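Side-chain contacts in gingipain R (Porphyromonas gingivalis, PDB 1CVR), which cleaves peptide bonds after arginine as an Arg-specific cysteine proteinase with a caspase-like fold: residues 133-136 against 140-143; 44-49 against 53-58; 10-15 against 341-346; 345-350 against 422-427. One frame throughout, in Å; residues are numbered along the deposited sequence.

Contact 1: residues 133-136 against 140-143; sequences RNIT and KWLG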
loop_
_atom_site.group_PDB
_atom_site.type_symbol
_atom_site.label_atom_id
_atom_site.label_comp_id
_atom_site.label_asym_id
_atom_site.label_seq_id
_atom_site.Cartn_x
_atom_site.Cartn_y
_atom_site.Cartn_z
ATOM N N ARG A 133 3.157 -3.999 12.186
ATOM C CA ARG A 133 3.215 -4.490 13.557
ATOM C C ARG A 133 4.495 -4.287 14.344
ATOM O O ARG A 133 4.449 -3.926 15.519
ATOM C CB ARG A 133 2.910 -5.990 13.576
ATOM C CG ARG A 133 2.698 -6.580 14.969
ATOM C CD ARG A 133 2.330 -8.054 14.876
ATOM N NE ARG A 133 3.461 -8.816 14.365
ATOM C CZ ARG A 133 3.413 -10.086 13.977
ATOM N NH1 ARG A 133 2.270 -10.760 14.035
ATOM N NH2 ARG A 133 4.521 -10.684 13.544
ATOM N N ASN A 134 5.628 -4.497 13.688
ATOM C CA ASN A 134 6.918 -4.484 14.364
ATOM C C ASN A 134 7.910 -3.319 14.259
ATOM O O ASN A 134 9.038 -3.443 14.732
ATOM C CB ASN A 134 7.599 -5.799 13.989
ATOM C CG ASN A 134 6.776 -7.017 14.426
ATOM O OD1 ASN A 134 6.718 -8.030 13.737
ATOM N ND2 ASN A 134 6.156 -6.917 15.589
ATOM N N ILE A 135 7.514 -2.196 13.665
ATOM C CA ILE A 135 8.413 -1.044 13.560
ATOM C C ILE A 135 8.501 -0.346 14.926
ATOM O O ILE A 135 7.481 -0.099 15.569
ATOM C CB ILE A 135 7.908 -0.038 12.493
ATOM C CG1 ILE A 135 7.967 -0.679 11.104
ATOM C CG2 ILE A 135 8.725 1.252 12.542
ATOM C CD1 ILE A 135 9.345 -1.145 10.713
ATOM N N THR A 136 9.718 -0.031 15.363
ATOM C CA THR A 136 9.931 0.622 16.661
ATOM C C THR A 136 10.649 1.980 16.542
ATOM O O THR A 136 10.982 2.437 15.438
ATOM C CB THR A 136 10.775 -0.260 17.583
ATOM O OG1 THR A 136 12.138 -0.217 17.156
ATOM C CG2 THR A 136 10.314 -1.698 17.515
ATOM N N LYS A 140 15.479 3.927 12.556
ATOM C CA LYS A 140 15.931 5.264 12.183
ATOM C C LYS A 140 16.000 5.560 10.694
ATOM O O LYS A 140 16.277 6.692 10.313
ATOM C CB LYS A 140 17.313 5.528 12.777
ATOM C CG LYS A 140 17.429 5.374 14.283
ATOM C CD LYS A 140 16.500 6.289 15.038
ATOM C CE LYS A 140 17.003 6.483 16.464
ATOM N NZ LYS A 140 17.323 5.188 17.127
ATOM N N TRP A 141 15.779 4.555 9.854
ATOM C CA TRP A 141 15.809 4.768 8.407
ATOM C C TRP A 141 14.548 5.487 7.925
ATOM O O TRP A 141 14.495 5.965 6.795
ATOM C CB TRP A 141 15.947 3.429 7.664
ATOM C CG TRP A 141 15.007 2.397 8.192
ATOM C CD1 TRP A 141 15.169 1.655 9.334
ATOM C CD2 TRP A 141 13.704 2.071 7.681
ATOM N NE1 TRP A 141 14.052 0.898 9.564
ATOM C CE2 TRP A 141 13.135 1.131 8.570
ATOM C CE3 TRP A 141 12.963 2.481 6.563
ATOM C CZ2 TRP A 141 11.853 0.592 8.379
ATOM C CZ3 TRP A 141 11.680 1.941 6.369
ATOM C CH2 TRP A 141 11.143 1.006 7.279
ATOM N N LEU A 142 13.524 5.549 8.769
ATOM C CA LEU A 142 12.284 6.231 8.396
ATOM C C LEU A 142 12.529 7.730 8.393
ATOM O O LEU A 142 13.444 8.216 9.063
ATOM C CB LEU A 142 11.154 5.864 9.369
ATOM C CG LEU A 142 10.573 4.444 9.189
ATOM C CD1 LEU A 142 9.899 3.943 10.464
ATOM C CD2 LEU A 142 9.579 4.480 8.052
ATOM N N GLY A 143 11.732 8.467 7.621
ATOM C CA GLY A 143 11.908 9.905 7.560
ATOM C C GLY A 143 13.035 10.323 6.627
ATOM O O GLY A 143 13.438 11.495 6.613
#
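Ile135 reaches Leu142 and Trp141 with two different branches. Its CG2 methyl lies 3.6 Å from Leu142 CD1, while its CD1 comes to 3.8 Å from Trp141 CZ2. The second approach is to the edge of the indole, close to the ring plane, and the two side chains run at about a right angle, so the isoleucine abuts the six-membered ring rather than lying on it. CG2 of Ile135 is anti to the backbone N; chi1 of -66° sends it and CG1 to different sides, and chi2 of -58° carries CD1 on to the indole edge. Trp141 and Leu142 also pack on each other: Leu142 CG stands 3.8 Å above the indole plane, displaced toward the rim. The leucine therefore meets the indole over a face and the isoleucine meets it at an edge. All three side chains are buried, and no hydrogen bond crosses between 133-136 and 140-143. The polar link runs through the turn between them, where Asp139 uses one carboxylate oxygen to take Trp141 NE1 and the other to take the backbone N of Thr136. That bond to NE1, with the packing of Leu142 on the face, restrains the rotation of the indole. Thr136 OG1 is hydrogen-bonded to Glu138 N. Beyond the trio, Arg347 lies against Ile135, and Ser204 against Trp141 and Leu142. The turn follows helix 118-133 and leads into strand 144-149, an inner strand of the six-stranded mixed sheet, so it lies on the passage from the four-stranded parallel sheet to the second sheet of the protease.

Contact 2: residues 44-49 against 53-58; sequences EDIASP and NAIQQF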
loop_
_atom_site.group_PDB
_atom_site.type_symbol
_atom_site.label_atom_id
_atom_site.label_comp_id
_atom_site.label_asym_id
_atom_site.label_seq_id
_atom_site.Cartn_x
_atom_site.Cartn_y
_atom_site.Cartn_z
ATOM N N GLU A 44 -10.600 -19.617 -8.063
ATOM C CA GLU A 44 -11.227 -20.698 -8.811
ATOM C C GLU A 44 -12.648 -20.969 -8.334
ATOM O O GLU A 44 -13.425 -21.626 -9.026
ATOM C CB GLU A 44 -10.379 -21.978 -8.747
ATOM C CG GLU A 44 -9.097 -21.892 -9.559
ATOM C CD GLU A 44 -7.931 -21.241 -8.831
ATOM O OE1 GLU A 44 -8.140 -20.564 -7.805
ATOM O OE2 GLU A 44 -6.787 -21.402 -9.306
ATOM N N ASP A 45 -13.001 -20.466 -7.154
ATOM C CA ASP A 45 -14.368 -20.653 -6.671
ATOM C C ASP A 45 -15.286 -19.638 -7.333
ATOM O O ASP A 45 -16.507 -19.795 -7.313
ATOM C CB ASP A 45 -14.479 -20.509 -5.143
ATOM C CG ASP A 45 -13.970 -21.727 -4.402
ATOM O OD1 ASP A 45 -13.819 -22.796 -5.033
ATOM O OD2 ASP A 45 -13.749 -21.632 -3.177
ATOM N N ILE A 46 -14.701 -18.588 -7.907
ATOM C CA ILE A 46 -15.489 -17.566 -8.587
ATOM C C ILE A 46 -15.798 -18.098 -9.976
ATOM O O ILE A 46 -16.918 -17.984 -10.464
ATOM C CB ILE A 46 -14.718 -16.242 -8.718
ATOM C CG1 ILE A 46 -14.361 -15.712 -7.333
ATOM C CG2 ILE A 46 -15.579 -15.217 -9.424
ATOM C CD1 ILE A 46 -13.461 -14.505 -7.360
ATOM N N ALA A 47 -14.793 -18.695 -10.600
ATOM C CA ALA A 47 -14.953 -19.282 -11.924
ATOM C C ALA A 47 -13.676 -20.009 -12.299
ATOM O O ALA A 47 -12.567 -19.600 -11.916
ATOM C CB ALA A 47 -15.260 -18.212 -12.952
ATOM N N SER A 48 -13.833 -21.102 -13.038
ATOM C CA SER A 48 -12.677 -21.867 -13.465
ATOM C C SER A 48 -12.890 -22.255 -14.933
ATOM O O SER A 48 -13.885 -22.881 -15.276
ATOM C CB SER A 48 -12.521 -23.103 -12.576
ATOM O OG SER A 48 -11.277 -23.737 -12.810
ATOM N N PRO A 49 -11.970 -21.853 -15.822
ATOM C CA PRO A 49 -10.763 -21.075 -15.537
ATOM C C PRO A 49 -11.133 -19.675 -15.044
ATOM O O PRO A 49 -12.222 -19.170 -15.328
ATOM C CB PRO A 49 -10.072 -21.041 -16.894
ATOM C CG PRO A 49 -11.268 -20.955 -17.822
ATOM C CD PRO A 49 -12.050 -22.119 -17.267
ATOM N N ASN A 53 -13.354 -11.143 -16.571
ATOM C CA ASN A 53 -14.774 -10.807 -16.475
ATOM C C ASN A 53 -15.397 -11.318 -15.186
ATOM O O ASN A 53 -16.233 -10.639 -14.585
ATOM C CB ASN A 53 -15.544 -11.367 -17.674
ATOM C CG ASN A 53 -15.301 -10.575 -18.941
ATOM O OD1 ASN A 53 -15.646 -11.022 -20.041
ATOM N ND2 ASN A 53 -14.723 -9.379 -18.797
ATOM N N ALA A 54 -14.996 -12.516 -14.763
ATOM C CA ALA A 54 -15.528 -13.096 -13.533
ATOM C C ALA A 54 -15.071 -12.297 -12.313
ATOM O O ALA A 54 -15.872 -12.019 -11.428
ATOM C CB ALA A 54 -15.096 -14.547 -13.401
ATOM N N ILE A 55 -13.790 -11.935 -12.262
ATOM C CA ILE A 55 -13.272 -11.160 -11.130
ATOM C C ILE A 55 -14.044 -9.846 -11.029
ATOM O O ILE A 55 -14.575 -9.495 -9.977
ATOM C CB ILE A 55 -11.759 -10.835 -11.306
ATOM C CG1 ILE A 55 -10.948 -12.138 -11.375
ATOM C CG2 ILE A 55 -11.271 -9.940 -10.167
ATOM C CD1 ILE A 55 -11.117 -13.024 -10.182
ATOM N N GLN A 56 -14.120 -9.139 -12.148
ATOM C CA GLN A 56 -14.816 -7.864 -12.227
ATOM C C GLN A 56 -16.246 -7.985 -11.692
ATOM O O GLN A 56 -16.707 -7.152 -10.896
ATOM C CB GLN A 56 -14.851 -7.415 -13.687
ATOM C CG GLN A 56 -15.091 -5.955 -13.888
ATOM C CD GLN A 56 -15.068 -5.593 -15.357
ATOM O OE1 GLN A 56 -14.502 -6.316 -16.176
ATOM N NE2 GLN A 56 -15.662 -4.462 -15.695
ATOM N N GLN A 57 -16.947 -9.019 -12.159
ATOM C CA GLN A 57 -18.325 -9.268 -11.746
ATOM C C GLN A 57 -18.398 -9.551 -10.253
ATOM O O GLN A 57 -19.281 -9.027 -9.559
ATOM C CB GLN A 57 -18.902 -10.452 -12.547
ATOM C CG GLN A 57 -20.341 -10.802 -12.223
ATOM C CD GLN A 57 -20.906 -11.861 -13.168
ATOM O OE1 GLN A 57 -21.034 -11.631 -14.378
ATOM N NE2 GLN A 57 -21.236 -13.029 -12.621
ATOM N N PHE A 58 -17.483 -10.387 -9.761
ATOM C CA PHE A 58 -17.439 -10.721 -8.334
ATOM C C PHE A 58 -17.251 -9.476 -7.445
ATOM O O PHE A 58 -17.930 -9.323 -6.422
ATOM C CB PHE A 58 -16.299 -11.701 -8.046
ATOM C CG PHE A 58 -16.103 -11.984 -6.582
ATOM C CD1 PHE A 58 -17.038 -12.728 -5.870
ATOM C CD2 PHE A 58 -15.020 -11.439 -5.895
ATOM C CE1 PHE A 58 -16.906 -12.929 -4.483
ATOM C CE2 PHE A 58 -14.874 -11.628 -4.510
ATOM C CZ PHE A 58 -15.821 -12.374 -3.802
#
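Ala47 and Ala54 bring the two backbones closest, with Ala47 CA 6.4 Å from Ala54 CA. The short, weakly bonded helix at 44-46 gives out there: Ala47 is extended, and the chain then turns into the helix holding 53-58. The small alanines permit this approach, Ala47 CB resting 3.7 Å from Ala54 CB. Ile46 carries most of the remaining contact. Its CG2 packs 4.1 Å from Ala54 CB and also lies along Phe58 CB, while CD1 projects over the Phe58 ring as a CH-pi contact, 4.0 Å from the ring centroid and displaced toward the CG-CD2 side of that face. A second neighbour of the same methyl is Ile55 CD1, at 4.0 Å. With CG anti to the backbone N (chi1 174°) the Phe58 ring is carried toward Ile46, crossing it at about a right angle, and chi2 of 70° turns its face to the methyl. Ile46 and Phe58 both continue onto Ile15 and Lys41, so the helix pair sits on strands 11-16 and 37-42. Strand 37-42, helix 52-64 and strand 70-76 form a beta-alpha-beta crossover of the parallel sheet, as expected in the alpha/beta architecture of a caspase-like fold.

Contact 3: residues 10-15 against 341-346; sequences GRMIVI and DPSLLV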
loop_
_atom_site.group_PDB
_atom_site.type_symbol
_atom_site.label_atom_id
_atom_site.label_comp_id
_atom_site.label_asym_id
_atom_site.label_seq_id
_atom_site.Cartn_x
_atom_site.Cartn_y
_atom_site.Cartn_z
ATOM N N GLY A 10 -14.803 -0.008 6.656
ATOM C CA GLY A 10 -14.607 -0.744 5.418
ATOM C C GLY A 10 -14.027 -2.134 5.631
ATOM O O GLY A 10 -13.451 -2.427 6.685
ATOM N N ARG A 11 -14.184 -2.999 4.636
ATOM C CA ARG A 11 -13.649 -4.347 4.726
ATOM C C ARG A 11 -12.756 -4.636 3.527
ATOM O O ARG A 11 -12.700 -3.866 2.566
ATOM C CB ARG A 11 -14.786 -5.379 4.790
ATOM C CG ARG A 11 -15.627 -5.459 3.541
ATOM C CD ARG A 11 -16.858 -6.352 3.748
ATOM N NE ARG A 11 -17.752 -6.271 2.597
ATOM C CZ ARG A 11 -17.887 -7.214 1.674
ATOM N NH1 ARG A 11 -17.192 -8.336 1.749
ATOM N NH2 ARG A 11 -18.724 -7.026 0.669
ATOM N N MET A 12 -12.063 -5.759 3.590
ATOM C CA MET A 12 -11.174 -6.156 2.518
ATOM C C MET A 12 -11.447 -7.593 2.145
ATOM O O MET A 12 -11.804 -8.420 2.988
ATOM C CB MET A 12 -9.706 -6.022 2.951
ATOM C CG MET A 12 -8.687 -6.523 1.916
ATOM S SD MET A 12 -6.940 -6.111 2.302
ATOM C CE MET A 12 -6.711 -7.047 3.726
ATOM N N ILE A 13 -11.293 -7.882 0.867
ATOM C CA ILE A 13 -11.450 -9.233 0.380
ATOM C C ILE A 13 -10.130 -9.567 -0.283
ATOM O O ILE A 13 -9.627 -8.784 -1.093
ATOM C CB ILE A 13 -12.560 -9.351 -0.690
ATOM C CG1 ILE A 13 -13.930 -9.118 -0.043
ATOM C CG2 ILE A 13 -12.465 -10.733 -1.382
ATOM C CD1 ILE A 13 -15.122 -9.119 -1.020
ATOM N N VAL A 14 -9.558 -10.703 0.095
ATOM C CA VAL A 14 -8.330 -11.181 -0.504
ATOM C C VAL A 14 -8.781 -12.271 -1.490
ATOM O O VAL A 14 -9.369 -13.283 -1.079
ATOM C CB VAL A 14 -7.391 -11.829 0.541
ATOM C CG1 VAL A 14 -6.151 -12.352 -0.149
ATOM C CG2 VAL A 14 -7.008 -10.806 1.630
ATOM N N ILE A 15 -8.534 -12.055 -2.782
ATOM C CA ILE A 15 -8.901 -13.035 -3.809
ATOM C C ILE A 15 -7.588 -13.759 -4.056
ATOM O O ILE A 15 -6.639 -13.197 -4.590
ATOM C CB ILE A 15 -9.395 -12.339 -5.106
ATOM C CG1 ILE A 15 -10.613 -11.466 -4.791
ATOM C CG2 ILE A 15 -9.752 -13.389 -6.169
ATOM C CD1 ILE A 15 -11.150 -10.706 -5.983
ATOM N N ASP A 341 0.172 -4.434 -0.650
ATOM C CA ASP A 341 -1.093 -4.364 0.071
ATOM C C ASP A 341 -1.722 -2.970 -0.061
ATOM O O ASP A 341 -1.157 -1.978 0.407
ATOM C CB ASP A 341 -0.799 -4.693 1.537
ATOM C CG ASP A 341 -2.023 -4.643 2.425
ATOM O OD1 ASP A 341 -3.152 -4.402 1.945
ATOM O OD2 ASP A 341 -1.839 -4.857 3.635
ATOM N N PRO A 342 -2.906 -2.878 -0.694
ATOM C CA PRO A 342 -3.566 -1.585 -0.864
ATOM C C PRO A 342 -4.026 -0.974 0.449
ATOM O O PRO A 342 -4.256 0.225 0.509
ATOM C CB PRO A 342 -4.732 -1.921 -1.799
ATOM C CG PRO A 342 -5.086 -3.307 -1.360
ATOM C CD PRO A 342 -3.712 -3.945 -1.312
ATOM N N SER A 343 -4.137 -1.793 1.494
ATOM C CA SER A 343 -4.582 -1.302 2.800
ATOM C C SER A 343 -3.401 -0.931 3.681
ATOM O O SER A 343 -3.579 -0.519 4.817
ATOM C CB SER A 343 -5.408 -2.366 3.529
ATOM O OG SER A 343 -4.587 -3.395 4.063
ATOM N N LEU A 344 -2.194 -1.058 3.151
ATOM C CA LEU A 344 -0.993 -0.771 3.931
ATOM C C LEU A 344 -0.989 0.604 4.618
ATOM O O LEU A 344 -1.101 1.622 3.949
ATOM C CB LEU A 344 0.247 -0.876 3.036
ATOM C CG LEU A 344 1.581 -0.611 3.749
ATOM C CD1 LEU A 344 1.987 -1.848 4.566
ATOM C CD2 LEU A 344 2.656 -0.289 2.715
ATOM N N LEU A 345 -0.843 0.628 5.945
ATOM C CA LEU A 345 -0.777 1.903 6.673
ATOM C C LEU A 345 0.641 2.449 6.491
ATOM O O LEU A 345 1.584 1.922 7.060
ATOM C CB LEU A 345 -1.053 1.683 8.174
ATOM C CG LEU A 345 -2.475 1.215 8.520
ATOM C CD1 LEU A 345 -2.592 0.881 10.012
ATOM C CD2 LEU A 345 -3.452 2.319 8.134
ATOM N N VAL A 346 0.797 3.507 5.710
ATOM C CA VAL A 346 2.132 4.034 5.463
ATOM C C VAL A 346 2.766 4.716 6.670
ATOM O O VAL A 346 2.070 5.207 7.564
ATOM C CB VAL A 346 2.128 5.024 4.288
ATOM C CG1 VAL A 346 1.643 4.312 3.002
ATOM C CG2 VAL A 346 1.224 6.216 4.616
#
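Met12 meets Ser343 and Asp341 through the end of its side chain. CB points toward 341-346 but is still well short of it, and CG carries the chain on in extended form, chi1 176° and chi2 170°. The sulfur is the first atom to arrive: Met12 SD lies 4.0 Å from Ser343 OG and 4.2 Å from Asp341 OD1, both loose, non-bonded approaches. A bend at chi3 (66°) then swings CE round, leaving that methyl 4.2 Å from Ser343 OG. Phe27, Lys31 and Tyr72 also touch this methionine. Strand 11-16 is an inner strand of the four-stranded parallel sheet, whereas 341-346 follows strand 336-339 at the edge of the six-stranded mixed sheet, so the thioether lies where the two alpha/beta halves of the caspase-like fold come together. The two oxygens it meets are held by a compact local structure. Residues 341-344 make a type I beta turn, closed by Leu344 N on Asp341 O, with an Asx turn inside it: Ser343 N donates to Asp341 OD1 at 2.8 Å from above the carboxylate plane. Ser343 OG donates to the same OD1 at 2.7 Å, on its syn side and from the same face. The other carboxylate oxygen, OD2, forms a salt bridge with Lys31 of helix 25-33, whose NZ is also hydrogen-bonded to Ser343 OG.

Contact 4: residues 345-350 against 422-427; sequences LVRTLV and KVTVIK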
loop_
_atom_site.group_PDB
_atom_site.type_symbol
_atom_site.label_atom_id
_atom_site.label_comp_id
_atom_site.label_asym_id
_atom_site.label_seq_id
_atom_site.Cartn_x
_atom_site.Cartn_y
_atom_site.Cartn_z
ATOM N N LEU A 345 -0.843 0.628 5.945
ATOM C CA LEU A 345 -0.777 1.903 6.673
ATOM C C LEU A 345 0.641 2.449 6.491
ATOM O O LEU A 345 1.584 1.922 7.060
ATOM C CB LEU A 345 -1.053 1.683 8.174
ATOM C CG LEU A 345 -2.475 1.215 8.520
ATOM C CD1 LEU A 345 -2.592 0.881 10.012
ATOM C CD2 LEU A 345 -3.452 2.319 8.134
ATOM N N VAL A 346 0.797 3.507 5.710
ATOM C CA VAL A 346 2.132 4.034 5.463
ATOM C C VAL A 346 2.766 4.716 6.670
ATOM O O VAL A 346 2.070 5.207 7.564
ATOM C CB VAL A 346 2.128 5.024 4.288
ATOM C CG1 VAL A 346 1.643 4.312 3.002
ATOM C CG2 VAL A 346 1.224 6.216 4.616
ATOM N N ARG A 347 4.095 4.712 6.700
ATOM C CA ARG A 347 4.852 5.372 7.762
ATOM C C ARG A 347 5.736 6.382 7.047
ATOM O O ARG A 347 6.328 6.071 6.009
ATOM C CB ARG A 347 5.731 4.374 8.528
ATOM C CG ARG A 347 4.957 3.400 9.422
ATOM C CD ARG A 347 5.881 2.349 10.018
ATOM N NE ARG A 347 5.163 1.451 10.909
ATOM C CZ ARG A 347 4.685 1.801 12.100
ATOM N NH1 ARG A 347 4.846 3.038 12.557
ATOM N NH2 ARG A 347 4.024 0.916 12.828
ATOM N N THR A 348 5.826 7.593 7.593
ATOM C CA THR A 348 6.645 8.636 6.991
ATOM C C THR A 348 7.840 9.048 7.856
ATOM O O THR A 348 8.883 9.416 7.327
ATOM C CB THR A 348 5.812 9.903 6.710
ATOM O OG1 THR A 348 5.108 10.285 7.902
ATOM C CG2 THR A 348 4.819 9.651 5.568
ATOM N N LEU A 349 7.689 8.986 9.178
ATOM C CA LEU A 349 8.761 9.395 10.081
ATOM C C LEU A 349 9.039 8.326 11.124
ATOM O O LEU A 349 8.298 7.354 11.228
ATOM C CB LEU A 349 8.369 10.705 10.783
ATOM C CG LEU A 349 7.950 11.874 9.881
ATOM C CD1 LEU A 349 7.371 13.029 10.723
ATOM C CD2 LEU A 349 9.154 12.328 9.067
ATOM N N VAL A 350 10.121 8.495 11.881
ATOM C CA VAL A 350 10.454 7.546 12.940
ATOM C C VAL A 350 9.263 7.674 13.888
ATOM O O VAL A 350 8.877 8.778 14.259
ATOM C CB VAL A 350 11.755 7.943 13.658
ATOM C CG1 VAL A 350 12.045 6.956 14.790
ATOM C CG2 VAL A 350 12.904 7.959 12.667
ATOM N N LYS A 422 3.056 5.678 14.817
ATOM C CA LYS A 422 3.133 5.233 16.201
ATOM C C LYS A 422 3.621 3.803 16.267
ATOM O O LYS A 422 3.510 3.043 15.296
ATOM C CB LYS A 422 1.755 5.309 16.865
ATOM C CG LYS A 422 1.199 6.715 16.993
ATOM C CD LYS A 422 2.054 7.514 17.955
ATOM C CE LYS A 422 1.506 8.906 18.183
ATOM N NZ LYS A 422 2.294 9.601 19.271
ATOM N N VAL A 423 4.172 3.431 17.420
ATOM C CA VAL A 423 4.624 2.071 17.607
ATOM C C VAL A 423 3.388 1.284 18.017
ATOM O O VAL A 423 2.668 1.672 18.942
ATOM C CB VAL A 423 5.696 1.959 18.706
ATOM C CG1 VAL A 423 6.051 0.466 18.942
ATOM C CG2 VAL A 423 6.939 2.733 18.286
ATOM N N THR A 424 3.127 0.192 17.309
ATOM C CA THR A 424 1.966 -0.629 17.606
ATOM C C THR A 424 2.042 -1.267 18.984
ATOM O O THR A 424 3.070 -1.829 19.360
ATOM C CB THR A 424 1.791 -1.736 16.560
ATOM O OG1 THR A 424 1.525 -1.128 15.294
ATOM C CG2 THR A 424 0.616 -2.669 16.950
ATOM N N VAL A 425 0.937 -1.168 19.720
ATOM C CA VAL A 425 0.825 -1.724 21.056
ATOM C C VAL A 425 -0.045 -2.974 21.021
ATOM O O VAL A 425 -1.118 -2.984 20.408
ATOM C CB VAL A 425 0.193 -0.710 22.027
ATOM C CG1 VAL A 425 0.029 -1.348 23.410
ATOM C CG2 VAL A 425 1.066 0.543 22.122
ATOM N N ILE A 426 0.439 -4.033 21.661
ATOM C CA ILE A 426 -0.280 -5.306 21.736
ATOM C C ILE A 426 -0.266 -5.778 23.198
ATOM O O ILE A 426 0.797 -5.951 23.782
ATOM C CB ILE A 426 0.392 -6.383 20.838
ATOM C CG1 ILE A 426 0.313 -5.968 19.369
ATOM C CG2 ILE A 426 -0.302 -7.726 21.007
ATOM C CD1 ILE A 426 1.047 -6.938 18.440
ATOM N N LYS A 427 -1.449 -5.964 23.782
ATOM C CA LYS A 427 -1.564 -6.407 25.170
ATOM C C LYS A 427 -2.525 -7.584 25.274
ATOM O O LYS A 427 -3.345 -7.815 24.380
ATOM C CB LYS A 427 -2.097 -5.272 26.051
ATOM C CG LYS A 427 -1.251 -4.003 26.071
ATOM C CD LYS A 427 -1.902 -2.956 26.976
ATOM C CE LYS A 427 -1.106 -1.654 27.026
ATOM N NZ LYS A 427 0.290 -1.837 27.535
#
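The carbonyl oxygen of Lys422 is held by both terminal nitrogens of Arg347. NH1 of Arg347 donates to Lys422 O over 3.0 Å with an N-H...O angle of 158°, and Arg347 NH2 adds a longer, more bent bond of 3.3 Å to that oxygen. The acceptor lies in the plane of the guanidinium, so this is an end-on, two-nitrogen grip on one atom. Seen from the carbonyl, the two donors differ: NH1 stands above the carbonyl plane, 44° out of it, whereas NH2 lies nearly along the C=O axis. The arginine reaches this far because its chain is extended from CG to NE; the last torsion (chi4 -71°) then turns the flat group against that chain. Arg347 lies in the loop after strand 336-339, while Lys422 and Thr424 lie in the C-terminal Ig-like domain, just before the pairing of strand 425-431 with 412-418, so the grip joins the loop leading out of strand 336-339 to that domain. CB of Lys422 points away from 345-350, and NZ is hydrogen-bonded to Thr352 OG1. The end of helix 118-133, on the protease side, also takes part. Arg347 NE is hydrogen-bonded to Tyr131 O, which with Lys422 O engages all three guanidinium nitrogens. Thr424 OG1 lies near the guanidinium edge, 4.1 Å from Arg347 NH2, but its hydrogen bond is to Glu132 O. Carbonyls at a helix C terminus would be expected to favour the positive charge of Arg347.

Strand 11-16 opens the longest loop, which contact 3 closes more than 320 residues later at 341-346, tying the four-stranded parallel sheet to the chain just after edge strand 336-339 of the six-stranded sheet. Contacts 2 and 1 are nested inside it in series: the first closes a short turn between helices 43-46 and 52-64, the second a turn after helix 118-133. Contact 2 touches contact 3 directly, Phe58 packing on Ile13. Contact 4 begins on Leu345 and Val346, where contact 3 ends, and closes a loop that runs through the Ig-like domain. It touches contact 1, Leu142 packing against Leu349 and Val350. Contacts 2 and 4 lie on opposite sides of the chain's centre.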